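Local atomic coordinates of epimerase family protein SDR39U1 (Homo sapiens, PDB entry 4B4O), a protein that binds NADPH and is probably an NADP-dependent oxidoreductase of the short-chain dehydrogenase/reductase superfamily, in the epimerase/dehydratase family. Residues L173-G178 against E227-F232; W192-D197 against G285-E290. The protein carries 3 engineered substitutions. One frame throughout, in Å; residues are numbered along the deposited sequence.

Contact 1. Residues L173-G178 against E227-F232; sequences LPFRLG and EFAQTF. Engineered in segment 227-232: F232 (natural residue Leu).
With its CG swung anti to the backbone N (chi1 -167°), F232 lays its ring against that of F175, whose own chi1 of -92° carries the phenyl group from the last turn of helix 166-176 toward helix 225-236. F232 is an engineered residue, leucine in the natural protein, so the aromatic pair belongs to this construct. The rings meet obliquely, their planes 34° apart and their centroids 4.5 Å from each other. One side of F232 does the touching: its CD2 sits over a face of F175, displaced toward the rim and 3.3 Å from F175 CD2, while F232 CE2 reaches back to F175 CB at 3.7 Å. The outer end of the F175 ring is met one turn earlier on helix 225-236. There F175 CE2 has A229 O at its edge, near the ring plane, 3.8 Å away, and F175 CZ lies 4.3 Å from A229 CB. F228 adds a looser apolar contact, its CE2 4.3 Å from F175 CZ; its ring also stacks on F190, and it touches M168 and M171 farther back on helix 166-176. F175 is thus buried across one side of helix 225-236, with L236 extending the cover beyond F232. No hydrogen bond joins the two segments. The F175 backbone nevertheless takes part in ending its helix: F175 O accepts from G178 N, and G178, at positive phi, completes a Schellman motif. This is apolar helix-to-helix packing, joining the C-terminal end of helix 166-176, which follows strand 151-161, to helix 225-236 in the C-terminal part that follows the Rossmann-type sheet.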
ATOM      1  N   LEU A 173      12.702   2.445 -16.029  1.00 18.10           N
ATOM      2  CA  LEU A 173      13.317   2.678 -17.341  1.00 19.03           C
ATOM      3  C   LEU A 173      14.024   4.044 -17.414  1.00 18.67           C
ATOM      4  O   LEU A 173      15.168   4.107 -17.841  1.00 18.74           O
ATOM      5  CB  LEU A 173      12.323   2.499 -18.481  1.00 20.50           C
ATOM      6  CG  LEU A 173      12.890   2.637 -19.904  1.00 21.73           C
ATOM      7  CD1 LEU A 173      14.107   1.753 -20.225  1.00 21.87           C
ATOM      8  CD2 LEU A 173      11.778   2.388 -20.904  1.00 23.37           C
ATOM      9  N   PRO A 174      13.370   5.126 -16.961  1.00 18.39           N
ATOM     10  CA  PRO A 174      14.065   6.404 -16.985  1.00 18.22           C
ATOM     11  C   PRO A 174      15.342   6.409 -16.150  1.00 17.21           C
ATOM     12  O   PRO A 174      16.375   6.890 -16.612  1.00 17.39           O
ATOM     13  CB  PRO A 174      13.028   7.376 -16.403  1.00 18.17           C
ATOM     14  CG  PRO A 174      11.721   6.769 -16.752  1.00 18.89           C
ATOM     15  CD  PRO A 174      11.937   5.292 -16.644  1.00 18.62           C
ATOM     16  N   PHE A 175      15.273   5.886 -14.938  1.00 16.30           N
ATOM     17  CA  PHE A 175      16.462   5.804 -14.110  1.00 15.56           C
ATOM     18  C   PHE A 175      17.564   4.999 -14.796  1.00 15.94           C
ATOM     19  O   PHE A 175      18.727   5.430 -14.821  1.00 15.89           O
ATOM     20  CB  PHE A 175      16.153   5.212 -12.732  1.00 14.76           C
ATOM     21  CG  PHE A 175      15.827   6.233 -11.699  1.00 14.25           C
ATOM     22  CD1 PHE A 175      14.564   6.808 -11.629  1.00 14.42           C
ATOM     23  CD2 PHE A 175      16.799   6.646 -10.783  1.00 13.79           C
ATOM     24  CE1 PHE A 175      14.268   7.770 -10.669  1.00 14.13           C
ATOM     25  CE2 PHE A 175      16.504   7.612  -9.816  1.00 13.53           C
ATOM     26  CZ  PHE A 175      15.240   8.178  -9.773  1.00 13.70           C
ATOM     27  N   ARG A 176      17.198   3.859 -15.374  1.00 16.48           N
ATOM     28  CA  ARG A 176      18.152   3.050 -16.115  1.00 17.10           C
ATOM     29  C   ARG A 176      18.803   3.777 -17.274  1.00 17.80           C
ATOM     30  O   ARG A 176      19.899   3.423 -17.677  1.00 18.15           O
ATOM     31  CB  ARG A 176      17.492   1.773 -16.619  1.00 17.87           C
ATOM     32  CG  ARG A 176      17.345   0.730 -15.532  1.00 17.42           C
ATOM     33  CD  ARG A 176      16.605  -0.500 -16.030  1.00 18.36           C
ATOM     34  NE  ARG A 176      17.422  -1.267 -16.961  1.00 19.45           N
ATOM     35  CZ  ARG A 176      16.964  -2.253 -17.740  1.00 20.71           C
ATOM     36  NH1 ARG A 176      15.672  -2.581 -17.702  1.00 21.02           N
ATOM     37  NH2 ARG A 176      17.783  -2.912 -18.574  1.00 21.84           N
ATOM     38  N   LEU A 177      18.128   4.784 -17.811  1.00 18.12           N
ATOM     39  CA  LEU A 177      18.636   5.533 -18.943  1.00 18.94           C
ATOM     40  C   LEU A 177      19.357   6.808 -18.545  1.00 18.51           C
ATOM     41  O   LEU A 177      19.740   7.609 -19.398  1.00 19.21           O
ATOM     42  CB  LEU A 177      17.483   5.850 -19.912  1.00 19.98           C
ATOM     43  CG  LEU A 177      16.964   4.683 -20.775  1.00 21.02           C
ATOM     44  CD1 LEU A 177      15.689   5.104 -21.473  1.00 22.05           C
ATOM     45  CD2 LEU A 177      17.982   4.206 -21.796  1.00 21.92           C
ATOM     46  N   GLY A 178      19.526   7.013 -17.250  1.00 17.51           N
ATOM     47  CA  GLY A 178      20.202   8.209 -16.742  1.00 17.23           C
ATOM     48  C   GLY A 178      19.344   9.480 -16.676  1.00 17.45           C
ATOM     49  O   GLY A 178      19.895  10.591 -16.569  1.00 17.64           O
ATOM     50  N   GLU A 227      17.903  11.199  -1.140  1.00 13.83           N
ATOM     51  CA  GLU A 227      18.655   9.959  -0.805  1.00 13.53           C
ATOM     52  C   GLU A 227      18.166   8.749  -1.628  1.00 12.87           C
ATOM     53  O   GLU A 227      18.964   7.951  -2.096  1.00 12.81           O
ATOM     54  CB  GLU A 227      18.623   9.665   0.715  1.00 13.75           C
ATOM     55  CG  GLU A 227      19.257   8.321   1.145  1.00 13.64           C
ATOM     56  CD  GLU A 227      18.953   7.931   2.609  1.00 13.91           C
ATOM     57  OE1 GLU A 227      18.727   8.883   3.424  1.00 14.42           O
ATOM     58  OE2 GLU A 227      18.913   6.706   2.952  1.00 13.76           O
ATOM     59  N   PHE A 228      16.863   8.658  -1.843  1.00 12.55           N
ATOM     60  CA  PHE A 228      16.315   7.642  -2.737  1.00 12.16           C
ATOM     61  C   PHE A 228      16.883   7.701  -4.171  1.00 12.30           C
ATOM     62  O   PHE A 228      17.277   6.684  -4.735  1.00 12.21           O
ATOM     63  CB  PHE A 228      14.771   7.738  -2.806  1.00 12.04           C
ATOM     64  CG  PHE A 228      14.179   6.956  -3.932  1.00 11.93           C
ATOM     65  CD1 PHE A 228      14.072   5.585  -3.838  1.00 11.72           C
ATOM     66  CD2 PHE A 228      13.808   7.576  -5.106  1.00 12.25           C
ATOM     67  CE1 PHE A 228      13.572   4.842  -4.881  1.00 11.84           C
ATOM     68  CE2 PHE A 228      13.317   6.839  -6.172  1.00 12.37           C
ATOM     69  CZ  PHE A 228      13.192   5.468  -6.057  1.00 12.17           C
ATOM     70  N   ALA A 229      16.875   8.880  -4.770  1.00 12.64           N
ATOM     71  CA  ALA A 229      17.343   9.027  -6.139  1.00 12.90           C
ATOM     72  C   ALA A 229      18.807   8.626  -6.243  1.00 12.98           C
ATOM     73  O   ALA A 229      19.209   7.908  -7.164  1.00 13.03           O
ATOM     74  CB  ALA A 229      17.121  10.459  -6.643  1.00 13.46           C
ATOM     75  N   GLN A 230      19.599   9.106  -5.297  1.00 13.18           N
ATOM     76  CA  GLN A 230      21.031   8.852  -5.280  1.00 13.47           C
ATOM     77  C   GLN A 230      21.341   7.355  -5.114  1.00 13.28           C
ATOM     78  O   GLN A 230      22.119   6.796  -5.880  1.00 13.51           O
ATOM     79  CB  GLN A 230      21.664   9.696  -4.176  1.00 13.93           C
ATOM     80  CG  GLN A 230      23.156   9.520  -3.988  1.00 14.46           C
ATOM     81  CD  GLN A 230      23.654  10.255  -2.701  1.00 15.10           C
ATOM     82  OE1 GLN A 230      23.466  11.478  -2.526  1.00 15.52           O
ATOM     83  NE2 GLN A 230      24.279   9.483  -1.778  1.00 15.39           N
ATOM     84  N   THR A 231      20.675   6.712  -4.157  1.00 13.00           N
ATOM     85  CA  THR A 231      20.856   5.273  -3.876  1.00 13.00           C
ATOM     86  C   THR A 231      20.392   4.397  -5.025  1.00 12.89           C
ATOM     87  O   THR A 231      20.969   3.381  -5.331  1.00 13.21           O
ATOM     88  CB  THR A 231      20.057   4.848  -2.620  1.00 12.79           C
ATOM     89  OG1 THR A 231      20.428   5.678  -1.518  1.00 13.07           O
ATOM     90  CG2 THR A 231      20.332   3.383  -2.230  1.00 13.03           C
ATOM     91  N   PHE A 232      19.330   4.833  -5.686  1.00 12.62           N
ATOM     92  CA  PHE A 232      18.797   4.103  -6.821  1.00 12.72           C
ATOM     93  C   PHE A 232      19.749   4.194  -8.022  1.00 13.16           C
ATOM     94  O   PHE A 232      20.024   3.186  -8.671  1.00 13.53           O
ATOM     95  CB  PHE A 232      17.415   4.656  -7.167  1.00 12.54           C
ATOM     96  CG  PHE A 232      16.625   3.816  -8.119  1.00 12.78           C
ATOM     97  CD1 PHE A 232      16.893   2.471  -8.298  1.00 13.06           C
ATOM     98  CD2 PHE A 232      15.550   4.380  -8.806  1.00 12.95           C
ATOM     99  CE1 PHE A 232      16.124   1.710  -9.172  1.00 13.50           C
ATOM    100  CE2 PHE A 232      14.766   3.622  -9.659  1.00 13.38           C
ATOM    101  CZ  PHE A 232      15.057   2.290  -9.848  1.00 13.65           C
TER

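Contact 2. Residues W192-D197 against G285-E290; sequences WIHIGD and GAALKE
H194 NE2 donates to E290 OE1 at 2.8 Å, a fairly straight bond with an N-H...O angle of 155°. The carboxylate oxygen lies in the imidazole plane, but the donor comes from above the carboxylate, whose plane stands 82° to the ring. E290 gets there by bending at its second torsion (chi2 -78°), which turns OE1 toward the edge of the H194 ring. On the other side of the imidazole, H194 ND1 accepts from G196 N at 2.9 Å, so H194 is the side-chain N-cap of helix 195-207; with one nitrogen donating and the other accepting, the ring's rotation is fixed. F281 packs against the same ring. The A287 methyl faces both rings: its CB is 3.6 Å from W192 CZ3 and 4.0 Å from H194 CD2. The indole's polar end turns elsewhere, NE1 bonding to S221 OG. The contact thus joins the capped strand-to-helix turn of the Rossmann-type fold, where strand 192-194 pairs with strand 151-161, to helix 284-293 of the C-terminal region through a His-carboxylate hydrogen bond.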
ATOM      1  N   TRP A 192       8.852   4.393   2.483  1.00 11.59           N
ATOM      2  CA  TRP A 192       8.873   3.343   1.492  1.00 11.45           C
ATOM      3  C   TRP A 192       8.892   2.015   2.177  1.00 11.50           C
ATOM      4  O   TRP A 192       9.215   1.927   3.367  1.00 11.61           O
ATOM      5  CB  TRP A 192      10.111   3.505   0.622  1.00 11.37           C
ATOM      6  CG  TRP A 192      11.373   3.289   1.401  1.00 11.41           C
ATOM      7  CD1 TRP A 192      12.099   4.216   2.104  1.00 11.56           C
ATOM      8  CD2 TRP A 192      12.060   2.013   1.620  1.00 11.54           C
ATOM      9  NE1 TRP A 192      13.156   3.629   2.713  1.00 11.77           N
ATOM     10  CE2 TRP A 192      13.193   2.311   2.467  1.00 11.79           C
ATOM     11  CE3 TRP A 192      11.841   0.696   1.205  1.00 11.69           C
ATOM     12  CZ2 TRP A 192      14.065   1.336   2.887  1.00 12.17           C
ATOM     13  CZ3 TRP A 192      12.723  -0.285   1.634  1.00 12.08           C
ATOM     14  CH2 TRP A 192      13.820   0.035   2.455  1.00 12.31           C
ATOM     15  N   ILE A 193       8.579   0.964   1.428  1.00 11.60           N
ATOM     16  CA  ILE A 193       8.729  -0.413   1.894  1.00 11.87           C
ATOM     17  C   ILE A 193       8.973  -1.314   0.689  1.00 12.13           C
ATOM     18  O   ILE A 193       8.445  -1.071  -0.400  1.00 12.18           O
ATOM     19  CB  ILE A 193       7.480  -0.899   2.663  1.00 12.07           C
ATOM     20  CG1 ILE A 193       7.748  -2.234   3.362  1.00 12.50           C
ATOM     21  CG2 ILE A 193       6.243  -1.021   1.752  1.00 12.24           C
ATOM     22  CD1 ILE A 193       6.666  -2.604   4.361  1.00 12.75           C
ATOM     23  N   HIS A 194       9.805  -2.332   0.868  1.00 12.49           N
ATOM     24  CA  HIS A 194      10.012  -3.318  -0.168  1.00 12.98           C
ATOM     25  C   HIS A 194       8.783  -4.182  -0.239  1.00 13.44           C
ATOM     26  O   HIS A 194       8.203  -4.537   0.781  1.00 13.55           O
ATOM     27  CB  HIS A 194      11.239  -4.153   0.114  1.00 13.47           C
ATOM     28  CG  HIS A 194      11.635  -5.044  -1.032  1.00 14.13           C
ATOM     29  ND1 HIS A 194      11.039  -6.228  -1.269  1.00 14.91           N
ATOM     30  CD2 HIS A 194      12.584  -4.879  -2.034  1.00 14.25           C
ATOM     31  CE1 HIS A 194      11.597  -6.799  -2.345  1.00 15.56           C
ATOM     32  NE2 HIS A 194      12.538  -5.972  -2.815  1.00 15.12           N
ATOM     33  N   ILE A 195       8.364  -4.509  -1.456  1.00 13.85           N
ATOM     34  CA  ILE A 195       7.155  -5.288  -1.643  1.00 14.47           C
ATOM     35  C   ILE A 195       7.179  -6.575  -0.838  1.00 15.13           C
ATOM     36  O   ILE A 195       6.156  -7.002  -0.344  1.00 15.44           O
ATOM     37  CB  ILE A 195       6.877  -5.641  -3.128  1.00 15.17           C
ATOM     38  CG1 ILE A 195       5.514  -6.357  -3.221  1.00 15.97           C
ATOM     39  CG2 ILE A 195       8.009  -6.515  -3.700  1.00 15.80           C
ATOM     40  CD1 ILE A 195       4.583  -5.885  -4.283  1.00 16.36           C
ATOM     41  N   GLY A 196       8.339  -7.203  -0.713  1.00 15.48           N
ATOM     42  CA  GLY A 196       8.451  -8.421   0.079  1.00 16.32           C
ATOM     43  C   GLY A 196       8.108  -8.203   1.535  1.00 15.98           C
ATOM     44  O   GLY A 196       7.571  -9.095   2.182  1.00 16.68           O
ATOM     45  N   ASP A 197       8.421  -7.021   2.046  1.00 15.06           N
ATOM     46  CA  ASP A 197       8.162  -6.705   3.449  1.00 14.84           C
ATOM     47  C   ASP A 197       6.721  -6.270   3.696  1.00 14.54           C
ATOM     48  O   ASP A 197       6.184  -6.523   4.771  1.00 14.76           O
ATOM     49  CB  ASP A 197       9.148  -5.655   3.962  1.00 14.27           C
ATOM     50  CG  ASP A 197      10.488  -6.253   4.337  1.00 14.90           C
ATOM     51  OD1 ASP A 197      10.504  -7.342   4.950  1.00 15.79           O
ATOM     52  OD2 ASP A 197      11.530  -5.621   4.020  1.00 14.64           O
ATOM     53  N   GLY A 285      19.321   0.794   0.547  1.00 18.01           N
ATOM     54  CA  GLY A 285      20.315   0.242  -0.360  1.00 19.78           C
ATOM     55  C   GLY A 285      20.069  -1.219  -0.644  1.00 20.36           C
ATOM     56  O   GLY A 285      20.097  -1.640  -1.778  1.00 21.20           O
ATOM     57  N   ALA A 286      19.860  -2.011   0.397  1.00 20.21           N
ATOM     58  CA  ALA A 286      19.639  -3.443   0.212  1.00 21.07           C
ATOM     59  C   ALA A 286      18.375  -3.689  -0.605  1.00 20.22           C
ATOM     60  O   ALA A 286      18.351  -4.594  -1.428  1.00 21.49           O
ATOM     61  CB  ALA A 286      19.565  -4.154   1.553  1.00 21.03           C
ATOM     62  N   ALA A 287      17.338  -2.884  -0.360  1.00 18.39           N
ATOM     63  CA  ALA A 287      16.077  -3.014  -1.069  1.00 17.75           C
ATOM     64  C   ALA A 287      16.248  -2.733  -2.557  1.00 18.48           C
ATOM     65  O   ALA A 287      15.812  -3.529  -3.395  1.00 19.42           O
ATOM     66  CB  ALA A 287      15.028  -2.104  -0.464  1.00 15.99           C
ATOM     67  N   LEU A 288      16.889  -1.618  -2.891  1.00 18.30           N
ATOM     68  CA  LEU A 288      17.054  -1.225  -4.298  1.00 19.01           C
ATOM     69  C   LEU A 288      18.023  -2.135  -5.041  1.00 21.23           C
ATOM     70  O   LEU A 288      17.866  -2.379  -6.226  1.00 22.23           O
ATOM     71  CB  LEU A 288      17.445   0.250  -4.415  1.00 18.40           C
ATOM     72  CG  LEU A 288      16.351   1.209  -3.888  1.00 16.55           C
ATOM     73  CD1 LEU A 288      16.765   2.664  -4.084  1.00 16.34           C
ATOM     74  CD2 LEU A 288      15.003   0.992  -4.536  1.00 16.03           C
ATOM     75  N   LYS A 289      18.986  -2.679  -4.316  1.00 22.23           N
ATOM     76  CA  LYS A 289      19.921  -3.668  -4.861  1.00 24.71           C
ATOM     77  C   LYS A 289      19.196  -4.970  -5.288  1.00 25.63           C
ATOM     78  O   LYS A 289      19.493  -5.512  -6.352  1.00 27.59           O
ATOM     79  CB  LYS A 289      21.035  -3.948  -3.844  1.00 25.69           C
ATOM     80  CG  LYS A 289      22.088  -4.971  -4.245  1.00 28.60           C
ATOM     81  CD  LYS A 289      23.277  -4.921  -3.278  1.00 29.70           C
ATOM     82  CE  LYS A 289      23.975  -6.269  -3.042  1.00 32.22           C
ATOM     83  NZ  LYS A 289      24.748  -6.803  -4.190  1.00 35.16           N
ATOM     84  N   GLU A 290      18.244  -5.449  -4.483  1.00 24.48           N
ATOM     85  CA  GLU A 290      17.414  -6.592  -4.865  1.00 25.45           C
ATOM     86  C   GLU A 290      16.649  -6.310  -6.158  1.00 25.62           C
ATOM     87  O   GLU A 290      16.639  -7.120  -7.083  1.00 27.70           O
ATOM     88  CB  GLU A 290      16.415  -6.932  -3.747  1.00 24.08           C
ATOM     89  CG  GLU A 290      15.647  -8.248  -3.918  1.00 25.50           C
ATOM     90  CD  GLU A 290      14.469  -8.192  -4.911  1.00 25.62           C
ATOM     91  OE1 GLU A 290      13.788  -7.147  -5.033  1.00 23.87           O
ATOM     92  OE2 GLU A 290      14.198  -9.242  -5.552  1.00 27.78           O
TER

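Overall arrangement
Helix 284-293, one side of contact 2, also packs on contact 1; the centres of the two contacts are 14 Å apart. While contact 2 engages strand 192-194, L288 reaches to contact 1, its CD1 3.7 Å from F232 CA and 3.9 Å from F228 CE1; T231 CG2 adds a touch 3.7 Å from G285 CA. Their segments alternate along the chain, and helix 284-293 packs with both strand 192-194 and helix 225-236. Contact 2 lies nearer the cofactor: the W192 side chain is about 9 Å from the bound NADPH, against about 11 Å for that of F228, and the H194 side chain is about 7 Å from that of V160, an NADP-binding residue. Neither contact touches the cofactor itself.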